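Long-range contact in GTP pyrophosphokinase YjbM (Bacillus subtilis, PDB 5DEC), which makes the stringent-response alarmones ppGpp and pppGpp by transferring pyrophosphate from ATP to GDP or GTP, working as an allosterically activated homotetramer: residues S121-Y126 against Q148-A153. Sequence-based numbering, arbitrary orientation.
Sequences SGYRSY and QIRTLA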
loop_
_atom_site.group_PDB
_atom_site.type_symbol
_atom_site.label_atom_id
_atom_site.label_comp_id
_atom_site.label_asym_id
_atom_site.label_seq_id
_atom_site.Cartn_x
_atom_site.Cartn_y
_atom_site.Cartn_z
ATOM N N SER B 121 32.413 0.950 -17.527
ATOM C CA SER B 121 32.583 1.385 -16.136
ATOM C C SER B 121 32.239 0.268 -15.153
ATOM O O SER B 121 32.553 0.368 -13.970
ATOM C CB SER B 121 31.739 2.608 -15.796
ATOM O OG SER B 121 30.392 2.242 -15.557
ATOM N N GLY B 122 31.541 -0.761 -15.626
ATOM C CA GLY B 122 31.115 -1.835 -14.749
ATOM C C GLY B 122 29.619 -2.042 -14.573
ATOM O O GLY B 122 29.214 -2.800 -13.690
ATOM N N TYR B 123 28.799 -1.390 -15.397
ATOM C CA TYR B 123 27.336 -1.540 -15.304
ATOM C C TYR B 123 26.948 -2.970 -15.603
ATOM O O TYR B 123 27.350 -3.526 -16.619
ATOM C CB TYR B 123 26.603 -0.593 -16.268
ATOM C CG TYR B 123 25.081 -0.708 -16.256
ATOM C CD1 TYR B 123 24.319 -0.113 -15.250
ATOM C CD2 TYR B 123 24.410 -1.406 -17.260
ATOM C CE1 TYR B 123 22.923 -0.220 -15.239
ATOM C CE2 TYR B 123 23.021 -1.513 -17.264
ATOM C CZ TYR B 123 22.285 -0.915 -16.252
ATOM O OH TYR B 123 20.910 -1.018 -16.254
ATOM N N ARG B 124 26.199 -3.571 -14.686
ATOM C CA ARG B 124 25.690 -4.926 -14.853
ATOM C C ARG B 124 24.159 -4.926 -14.683
ATOM O O ARG B 124 23.661 -4.482 -13.638
ATOM C CB ARG B 124 26.371 -5.815 -13.822
ATOM C CG ARG B 124 27.880 -5.894 -14.029
ATOM C CD ARG B 124 28.598 -6.313 -12.744
ATOM N NE ARG B 124 28.161 -7.594 -12.217
ATOM C CZ ARG B 124 27.791 -7.786 -10.951
ATOM N NH1 ARG B 124 27.774 -6.768 -10.093
ATOM N NH2 ARG B 124 27.412 -8.991 -10.553
ATOM N N SER B 125 23.432 -5.443 -15.681
ATOM C CA SER B 125 21.959 -5.502 -15.659
ATOM C C SER B 125 21.417 -6.235 -16.888
ATOM O O SER B 125 22.000 -6.165 -17.969
ATOM C CB SER B 125 21.347 -4.093 -15.584
ATOM O OG SER B 125 19.936 -4.122 -15.412
ATOM N N TYR B 126 20.321 -6.968 -16.722
ATOM C CA TYR B 126 19.637 -7.511 -17.889
ATOM C C TYR B 126 18.400 -6.677 -18.206
ATOM O O TYR B 126 17.595 -6.411 -17.316
ATOM C CB TYR B 126 19.239 -8.958 -17.658
ATOM C CG TYR B 126 18.447 -9.547 -18.795
ATOM C CD1 TYR B 126 19.084 -10.102 -19.894
ATOM C CD2 TYR B 126 17.050 -9.546 -18.771
ATOM C CE1 TYR B 126 18.359 -10.648 -20.936
ATOM C CE2 TYR B 126 16.321 -10.084 -19.809
ATOM C CZ TYR B 126 16.981 -10.635 -20.886
ATOM O OH TYR B 126 16.256 -11.181 -21.917
ATOM N N GLN B 148 14.024 -4.290 -16.047
ATOM C CA GLN B 148 15.414 -4.698 -15.803
ATOM C C GLN B 148 15.477 -5.756 -14.715
ATOM O O GLN B 148 14.677 -5.738 -13.784
ATOM C CB GLN B 148 16.292 -3.520 -15.404
ATOM C CG GLN B 148 16.316 -2.367 -16.387
ATOM C CD GLN B 148 17.435 -1.384 -16.062
ATOM O OE1 GLN B 148 18.439 -1.755 -15.447
ATOM N NE2 GLN B 148 17.240 -0.122 -16.419
ATOM N N ILE B 149 16.400 -6.707 -14.858
ATOM C CA ILE B 149 16.588 -7.734 -13.848
ATOM C C ILE B 149 18.045 -7.625 -13.343
ATOM O O ILE B 149 18.966 -7.616 -14.146
ATOM C CB ILE B 149 16.308 -9.124 -14.415
ATOM C CG1 ILE B 149 15.035 -9.087 -15.294
ATOM C CG2 ILE B 149 16.193 -10.178 -13.276
ATOM C CD1 ILE B 149 14.778 -10.404 -16.001
ATOM N N ARG B 150 18.228 -7.534 -12.031
ATOM C CA ARG B 150 19.540 -7.264 -11.439
ATOM C C ARG B 150 19.723 -8.056 -10.177
ATOM O O ARG B 150 18.757 -8.293 -9.471
ATOM C CB ARG B 150 19.683 -5.778 -11.074
ATOM C CG ARG B 150 19.498 -4.780 -12.190
ATOM C CD ARG B 150 19.452 -3.382 -11.601
ATOM N NE ARG B 150 19.591 -2.344 -12.610
ATOM C CZ ARG B 150 19.620 -1.049 -12.336
ATOM N NH1 ARG B 150 19.523 -0.641 -11.078
ATOM N NH2 ARG B 150 19.776 -0.168 -13.312
ATOM N N THR B 151 20.958 -8.425 -9.839
ATOM C CA THR B 151 21.189 -8.889 -8.475
ATOM C C THR B 151 21.149 -7.686 -7.553
ATOM O O THR B 151 21.218 -6.543 -8.013
ATOM C CB THR B 151 22.540 -9.627 -8.282
ATOM O OG1 THR B 151 23.613 -8.743 -8.623
ATOM C CG2 THR B 151 22.625 -10.874 -9.172
ATOM N N LEU B 152 21.031 -7.954 -6.257
ATOM C CA LEU B 152 21.071 -6.923 -5.238
ATOM C C LEU B 152 22.349 -6.074 -5.344
ATOM O O LEU B 152 22.303 -4.847 -5.230
ATOM C CB LEU B 152 20.969 -7.560 -3.844
ATOM C CG LEU B 152 19.651 -8.294 -3.518
ATOM C CD1 LEU B 152 19.736 -9.123 -2.221
ATOM C CD2 LEU B 152 18.508 -7.304 -3.439
ATOM N N ALA B 153 23.482 -6.740 -5.543
ATOM C CA ALA B 153 24.774 -6.071 -5.603
ATOM C C ALA B 153 24.914 -5.205 -6.857
ATOM O O ALA B 153 25.427 -4.089 -6.792
ATOM C CB ALA B 153 25.896 -7.106 -5.538
HETATM O O HOH W 1 19.662 1.385 -16.199
#
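Tyr126 and Ile149 form an antiparallel, hydrogen-bonded pair where the strand 126-136 begins beside the end of its hairpin partner, 139-151. Tyr126 N reaches Ile149 O at 3.0 Å, and Ile149 N returns a bond to Tyr126 O at 2.7 Å. The same Tyr126 O also takes a CA-H...O contact from Gln148 CA. On one face of the sheet the two side chains lie side by side, Tyr126 CD2 3.7 Å from Ile149 CD1.

The polar contacts centre on Gln148 OE1. Ser125 OG donates to it at 2.8 Å from 25° off the carbonyl plane; with OG anti to the backbone N (chi1 -174°), the hydroxyl is turned to the amide. Arg150, its chain extended from CG to NE, adds two weak bonds to OE1 from NE and NH2. Tyr123 OH lies 2.7 Å from OE1, the two side chains crossing at about a right angle with ring and amide planes 74° apart, and a water joins this hydroxyl to Gln148 NE2. Replacing Gln148 by alanine would remove OE1 and NE2, and is likely to leave Ser125 OG without this acceptor and the water without one of its partners.

Tyr123 OH also bonds His127, a product-binding residue, and Gln148 NE2 bonds Glu146, the probable proton acceptor, which places this network next to the product site. Arg150 NH1 bonds Asn155, which binds the allosteric activator. Strand 81-87 flanks Gln148 and Arg150, and helix 90-102 covers Tyr126 and Ile149. Thr151 OG1 caps helix 152-167 and hydrogen-bonds Asp191 of helix 174-202, which also forms a salt bridge with Arg124.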